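Local coordinates for protein putative phosphomannomutase (Thermus thermophilus, PDB 1TUO) that probably acts as a magnesium-dependent phosphosugar mutase of the phosphohexose mutase family, moving a phosphate between positions of a sugar, at residues 347-350 / 351-355; 168-171 / 172-175; 85-88 / 89-92; 298-301 / 302-306. All blocks are in the same frame, centred on the assembly; numbering follows the deposited sequence.

Contact 1 (347-350 / 351-355)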
# COMPACT_ATOMS: atom_id res chain seq x y z
N ASP A 347 -0.23 3.48 4.05
CA ASP A 347 -0.76 4.80 3.72
C ASP A 347 0.13 5.52 2.72
O ASP A 347 1.20 6.02 3.06
CB ASP A 347 -0.91 5.64 5.00
CG ASP A 347 -1.64 6.95 4.77
OD1 ASP A 347 -2.27 7.46 5.72
OD2 ASP A 347 -1.57 7.49 3.64
N GLY A 348 -0.32 5.55 1.47
CA GLY A 348 0.44 6.19 0.41
C GLY A 348 0.44 7.70 0.48
O GLY A 348 1.33 8.36 -0.08
N ILE A 349 -0.56 8.26 1.14
CA ILE A 349 -0.65 9.71 1.28
C ILE A 349 0.40 10.16 2.29
O ILE A 349 1.16 11.10 2.03
CB ILE A 349 -2.06 10.12 1.75
CG1 ILE A 349 -3.11 9.63 0.73
CG2 ILE A 349 -2.13 11.64 1.92
CD1 ILE A 349 -2.88 10.12 -0.70
N LEU A 350 0.46 9.49 3.43
CA LEU A 350 1.46 9.87 4.43
C LEU A 350 2.86 9.57 3.88
O LEU A 350 3.80 10.31 4.15
CB LEU A 350 1.26 9.12 5.75
CG LEU A 350 2.29 9.47 6.82
CD1 LEU A 350 2.32 10.99 7.03
CD2 LEU A 350 1.95 8.76 8.13
N THR A 351 3.00 8.50 3.10
CA THR A 351 4.30 8.18 2.54
C THR A 351 4.75 9.31 1.63
O THR A 351 5.92 9.72 1.66
CB THR A 351 4.29 6.88 1.71
OG1 THR A 351 3.95 5.77 2.55
CG2 THR A 351 5.66 6.62 1.11
N SER A 352 3.83 9.82 0.81
CA SER A 352 4.16 10.91 -0.09
C SER A 352 4.61 12.13 0.70
O SER A 352 5.62 12.76 0.37
CB SER A 352 2.94 11.28 -0.94
OG SER A 352 2.58 10.21 -1.80
N LEU A 353 3.88 12.45 1.76
CA LEU A 353 4.21 13.61 2.58
C LEU A 353 5.53 13.45 3.33
O LEU A 353 6.26 14.43 3.50
CB LEU A 353 3.06 13.92 3.55
CG LEU A 353 1.79 14.39 2.82
CD1 LEU A 353 0.60 14.44 3.76
CD2 LEU A 353 2.06 15.75 2.20
N LEU A 354 5.86 12.24 3.76
CA LEU A 354 7.13 12.03 4.46
C LEU A 354 8.29 12.13 3.47
O LEU A 354 9.37 12.60 3.82
CB LEU A 354 7.15 10.67 5.17
CG LEU A 354 6.25 10.59 6.42
CD1 LEU A 354 6.14 9.15 6.88
CD2 LEU A 354 6.83 11.47 7.53
N LEU A 355 8.07 11.68 2.24
CA LEU A 355 9.12 11.79 1.23
C LEU A 355 9.39 13.27 1.03
O LEU A 355 10.54 13.71 0.98
CB LEU A 355 8.68 11.15 -0.09
CG LEU A 355 8.71 9.62 -0.06
CD1 LEU A 355 7.99 9.04 -1.27
CD2 LEU A 355 10.16 9.15 -0.01
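T351 and D347 meet where helix 348-362 begins, and two donors of T351 grip one carbonyl. OG1 lies 2.8 Å from D347 O and the T351 amide N 3.1 Å from the same oxygen; they approach from opposite faces of the carbonyl plane. The hydroxyl can do this because OG1 stands anti to its own carbonyl carbon (chi1 -63°), folded back along the preceding turn. S352 repeats the pattern one residue on: with OG rotated the same way, it reaches G348 O at 2.8 Å, nearly in line with the C=O bond, while the S352 amide comes to that oxygen from above the carbonyl plane. D347 itself is the N-cap. Its OD2 receives L350 N at 2.9 Å, from well above the carboxylate plane, and I349 N more weakly. On another side of the helix L350 and L354 cross obliquely, CG of L350 resting 3.9 Å from CD1 of L354; the looser pair I349 CG2 and L353 CD1 is 4.3 Å apart. The polar ends have further partners: D347 OD1 bonds to Y160 OH and H342 NE2, and T351 OG1 to Y339 OH. All the touching residues are buried, with I349 and L350 against helix 157-165, L353 against helix 192-199, and T351 and L354 packed on helix 267-280.

Contact 2 (168-171 / 172-175)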
# COMPACT_ATOMS: atom_id res chain seq x y z
N LEU A 168 3.85 14.87 11.01
CA LEU A 168 4.72 15.56 10.07
C LEU A 168 5.36 16.80 10.68
O LEU A 168 4.78 17.45 11.56
CB LEU A 168 3.93 15.95 8.83
CG LEU A 168 3.46 14.78 7.96
CD1 LEU A 168 2.29 15.21 7.09
CD2 LEU A 168 4.62 14.30 7.10
N ASP A 169 6.57 17.12 10.23
CA ASP A 169 7.27 18.31 10.70
C ASP A 169 6.87 19.41 9.74
O ASP A 169 7.49 19.60 8.69
CB ASP A 169 8.78 18.09 10.65
CG ASP A 169 9.55 19.19 11.36
OD1 ASP A 169 9.19 20.37 11.19
OD2 ASP A 169 10.53 18.87 12.08
N LEU A 170 5.81 20.14 10.08
CA LEU A 170 5.32 21.20 9.21
C LEU A 170 6.35 22.30 8.98
O LEU A 170 6.44 22.85 7.88
CB LEU A 170 4.02 21.78 9.78
CG LEU A 170 2.88 20.77 9.95
CD1 LEU A 170 1.63 21.47 10.45
CD2 LEU A 170 2.59 20.07 8.62
N LYS A 171 7.12 22.61 10.01
CA LYS A 171 8.15 23.65 9.91
C LYS A 171 9.17 23.24 8.85
O LYS A 171 9.55 24.03 7.99
CB LYS A 171 8.83 23.84 11.27
CG LYS A 171 9.83 24.98 11.32
CD LYS A 171 10.34 25.18 12.74
CE LYS A 171 11.40 26.27 12.80
NZ LYS A 171 10.87 27.59 12.34
N ALA A 172 9.61 21.99 8.92
CA ALA A 172 10.58 21.48 7.97
C ALA A 172 9.97 21.43 6.57
O ALA A 172 10.61 21.81 5.59
CB ALA A 172 11.05 20.09 8.39
N LEU A 173 8.73 20.97 6.48
CA LEU A 173 8.03 20.87 5.20
C LEU A 173 7.96 22.19 4.44
O LEU A 173 8.09 22.21 3.21
CB LEU A 173 6.61 20.34 5.40
CG LEU A 173 6.43 18.82 5.44
CD1 LEU A 173 4.99 18.50 5.85
CD2 LEU A 173 6.75 18.24 4.07
N SER A 174 7.73 23.28 5.16
CA SER A 174 7.62 24.59 4.54
C SER A 174 8.90 24.97 3.79
O SER A 174 8.89 25.84 2.92
CB SER A 174 7.31 25.66 5.60
OG SER A 174 8.41 25.82 6.48
N GLY A 175 9.99 24.29 4.13
CA GLY A 175 11.26 24.57 3.49
C GLY A 175 11.44 23.97 2.10
O GLY A 175 12.38 24.32 1.39
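D169 holds its carboxylate group anti to the backbone N (chi1 -170°), which swings OD1 over the start of the short helix 170-173 and onto the amide of A172. The resulting bond, A172 N to D169 OD1, measures 2.8 Å with an N-H...O angle of 160°, and the donor arrives from above the carboxylate plane. The methyl of A172 lies close by as well, its CB 3.4 Å from D169 CG, so the carboxylate is touched by both the amide and the side chain of one residue. At the other end S174 places OG between its backbone N and carbonyl carbon (chi1 67°), and from there the hydroxyl donates to K171 O at 2.6 Å. Backbone bonds run between these two ends, L173 N to D169 O and S174 N to L170 O. The apolar side belongs to L173, whose CD1 meets L170 CD2 at 4.0 Å and L168 CB at 4.1 Å; the L170 and L173 side chains lie aslant one another. The L168 side chain packs on L353 and L354 of helix 348-362, and E357 OE1 of that helix accepts from D169 N. Taken together, an aspartate N-cap with its side chain on the third residue beyond it is a classic helix start, here used for a single short surface turn.

Contact 3 (85-88 / 89-92)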
# COMPACT_ATOMS: atom_id res chain seq x y z
N PRO A 85 -15.29 8.89 -3.48
CA PRO A 85 -14.20 7.91 -3.46
C PRO A 85 -13.18 8.33 -2.41
O PRO A 85 -12.89 9.52 -2.26
CB PRO A 85 -13.63 7.99 -4.87
CG PRO A 85 -13.87 9.44 -5.25
CD PRO A 85 -15.28 9.69 -4.72
N VAL A 86 -12.64 7.36 -1.68
CA VAL A 86 -11.66 7.66 -0.65
C VAL A 86 -10.48 6.70 -0.66
O VAL A 86 -10.59 5.55 -1.08
CB VAL A 86 -12.29 7.59 0.77
CG1 VAL A 86 -13.41 8.61 0.93
CG2 VAL A 86 -12.81 6.18 1.03
N PRO A 87 -9.32 7.17 -0.18
CA PRO A 87 -8.13 6.32 -0.12
C PRO A 87 -8.36 5.28 0.98
O PRO A 87 -9.06 5.56 1.97
CB PRO A 87 -7.02 7.28 0.30
CG PRO A 87 -7.51 8.62 -0.14
CD PRO A 87 -8.98 8.57 0.13
N THR A 88 -7.79 4.10 0.82
CA THR A 88 -7.92 3.06 1.83
C THR A 88 -7.50 3.60 3.21
O THR A 88 -8.19 3.38 4.21
CB THR A 88 -7.05 1.83 1.47
OG1 THR A 88 -7.76 1.03 0.51
CG2 THR A 88 -6.72 0.98 2.70
N PRO A 89 -6.37 4.32 3.28
CA PRO A 89 -5.97 4.84 4.59
C PRO A 89 -7.00 5.76 5.26
O PRO A 89 -7.07 5.81 6.48
CB PRO A 89 -4.63 5.53 4.32
CG PRO A 89 -4.68 5.82 2.83
CD PRO A 89 -5.32 4.58 2.28
N LEU A 90 -7.79 6.49 4.47
CA LEU A 90 -8.80 7.35 5.06
C LEU A 90 -9.89 6.47 5.69
O LEU A 90 -10.41 6.76 6.77
CB LEU A 90 -9.44 8.28 4.01
CG LEU A 90 -10.67 9.08 4.46
CD1 LEU A 90 -10.33 9.88 5.71
CD2 LEU A 90 -11.14 10.00 3.34
N LEU A 91 -10.25 5.39 5.00
CA LEU A 91 -11.26 4.49 5.55
C LEU A 91 -10.73 3.86 6.84
O LEU A 91 -11.43 3.81 7.85
CB LEU A 91 -11.63 3.42 4.52
CG LEU A 91 -12.68 2.35 4.85
CD1 LEU A 91 -12.05 1.24 5.67
CD2 LEU A 91 -13.86 2.97 5.58
N SER A 92 -9.48 3.41 6.82
CA SER A 92 -8.90 2.79 8.01
C SER A 92 -8.83 3.81 9.14
O SER A 92 -9.08 3.50 10.30
CB SER A 92 -7.52 2.22 7.70
OG SER A 92 -7.62 1.13 6.79
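V86 and L90 meet at about a right angle, V86 CG1 lying 3.6 Å from L90 CD2. Two torsions set this up: V86 turns CG1 anti to its carbonyl carbon (chi1 -61°), and L90 runs CG anti to its amide N (chi1 171°), carrying CD2 back over V86, two residues ahead of the helix. The ring of P87 touches both L90 and P89, its CD 3.9 Å from L90 CB and its CB 3.7 Å from P89 CG. T88 stands crosswise to the P89 ring; its CB is 3.3 Å from P89 CD, a tight approach across the T88-P89 peptide that comes with a residue preceding proline. As N-cap, P87 offers its backbone oxygen: L91 N bonds to P87 O at 3.3 Å, and L90 N adds a weak bond to it. S92 N bonds to T88 O at 2.9 Å. P89 has no amide hydrogen, which costs little in the first turn of helix 88-97, where no carbonyl of a preceding helical turn waits for it. The hydroxyls serve partners beyond the turn, T88 OG1 bonding to D251 OD2 and S92 OG to E345 OE1. Chemically, then, the turn is closed by backbone bonds and apolar packing, while its hydroxyls tie this domain I helix start to D251 of domain II and E345 of domain III.

Contact 4 (298-301 / 302-306)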
# COMPACT_ATOMS: atom_id res chain seq x y z
N ASP A 298 18.15 -4.56 6.03
CA ASP A 298 18.80 -5.37 7.06
C ASP A 298 20.18 -4.79 7.35
O ASP A 298 20.57 -4.63 8.51
CB ASP A 298 18.97 -6.83 6.60
CG ASP A 298 17.68 -7.45 6.12
OD1 ASP A 298 17.29 -8.50 6.68
OD2 ASP A 298 17.06 -6.90 5.19
N ARG A 299 20.92 -4.49 6.29
CA ARG A 299 22.27 -3.93 6.42
C ARG A 299 22.23 -2.57 7.11
O ARG A 299 23.07 -2.28 7.98
CB ARG A 299 22.94 -3.81 5.05
CG ARG A 299 24.34 -3.16 5.06
CD ARG A 299 25.33 -3.92 5.94
NE ARG A 299 25.75 -5.20 5.36
CZ ARG A 299 26.63 -5.33 4.38
NH1 ARG A 299 27.21 -4.26 3.84
NH2 ARG A 299 26.95 -6.54 3.93
N LEU A 300 21.27 -1.73 6.75
CA LEU A 300 21.17 -0.41 7.37
C LEU A 300 20.96 -0.58 8.87
O LEU A 300 21.56 0.13 9.68
CB LEU A 300 20.00 0.38 6.76
CG LEU A 300 19.90 1.86 7.13
CD1 LEU A 300 21.10 2.62 6.55
CD2 LEU A 300 18.60 2.44 6.58
N GLY A 301 20.11 -1.54 9.23
CA GLY A 301 19.83 -1.79 10.63
C GLY A 301 21.04 -2.28 11.41
O GLY A 301 21.24 -1.91 12.56
N GLU A 302 21.86 -3.13 10.79
CA GLU A 302 23.04 -3.63 11.48
C GLU A 302 24.10 -2.53 11.57
O GLU A 302 24.81 -2.41 12.58
CB GLU A 302 23.62 -4.86 10.76
CG GLU A 302 24.38 -4.56 9.48
CD GLU A 302 24.90 -5.82 8.81
OE1 GLU A 302 24.07 -6.65 8.38
OE2 GLU A 302 26.14 -5.98 8.71
N ARG A 303 24.19 -1.71 10.52
CA ARG A 303 25.17 -0.62 10.47
C ARG A 303 24.86 0.52 11.43
O ARG A 303 25.75 1.00 12.14
CB ARG A 303 25.26 -0.06 9.04
CG ARG A 303 26.08 -0.88 8.04
CD ARG A 303 27.57 -0.57 8.15
NE ARG A 303 28.40 -1.39 7.27
CZ ARG A 303 28.92 -0.99 6.11
NH1 ARG A 303 28.69 0.24 5.66
NH2 ARG A 303 29.69 -1.82 5.41
N LEU A 304 23.60 0.96 11.46
CA LEU A 304 23.21 2.08 12.31
C LEU A 304 22.67 1.75 13.70
O LEU A 304 22.64 2.62 14.58
CB LEU A 304 22.20 2.96 11.58
CG LEU A 304 22.71 3.55 10.25
CD1 LEU A 304 21.65 4.48 9.68
CD2 LEU A 304 24.02 4.31 10.48
N GLY A 305 22.23 0.51 13.90
CA GLY A 305 21.74 0.13 15.22
C GLY A 305 20.26 -0.06 15.49
O GLY A 305 19.77 0.39 16.53
N PHE A 306 19.53 -0.69 14.57
CA PHE A 306 18.12 -0.96 14.80
C PHE A 306 17.76 -2.35 14.28
O PHE A 306 18.30 -2.80 13.28
CB PHE A 306 17.20 0.11 14.18
CG PHE A 306 17.28 0.23 12.68
CD1 PHE A 306 18.10 1.19 12.09
CD2 PHE A 306 16.48 -0.56 11.86
CE1 PHE A 306 18.13 1.36 10.71
CE2 PHE A 306 16.50 -0.40 10.47
CZ PHE A 306 17.32 0.57 9.90
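F306 lays one face of its ring flat on G301, with CA 3.4 Å from the ring centroid and 7° off the normal, a CH-pi contact over the centre. L300 adds to the same ring obliquely, its CG 4.0 Å from F306 CZ, and also touches L304 one turn on, the two CD1 atoms standing 3.7 Å apart. Behind this shell lies the helix C-terminus. G301 O accepts from both G305 N and F306 N, each at 2.9 Å; F306 N comes in the carbonyl plane on a lone pair, G305 N from above that plane. G305 permits the turn by its positive phi of 107°, and the F306 ring, set between its backbone N and carbonyl carbon, is thereby brought back over G301. On a more exposed side R299 and R303 lie side by side, pointing the same way, with their guanidinium planes 25° apart. E302 OE2 pairs with R299 NE in a long salt bridge of 3.5 Å, which probably eases the like charges, and the two arginines also donate to carbonyls in the last turn of helix 366-377: R299 NH1 to T377 O, R303 NH1 to L376 O. Further out, F306 meets F328 edge-to-face, and L300 and L304 rest on helix 267-280. The positive-phi glycine ending helix 296-304 leads into strand 308-311, the closing strand of a beta-alpha-beta crossover from strand 286-290.

From the N terminus the contacts come in series, 3, 2, 4 and 1; none nests in or crosses another, and each shapes a helix end rather than closing a long loop. Contact 3 starts helix 88-97, contact 2 starts helix 170-173, contact 4 ends helix 296-304, and contact 1 starts helix 348-362. Contact 1 is the junction. D347 CG packs 3.3 Å from P89 CB of contact 3, and L354 CD2 lies 3.6 Å from L168 CD2 of contact 2, so parts of domains I, II and III meet around it. Contact 4, also in domain III, stays about 13 Å from contact 1 at the nearest atoms.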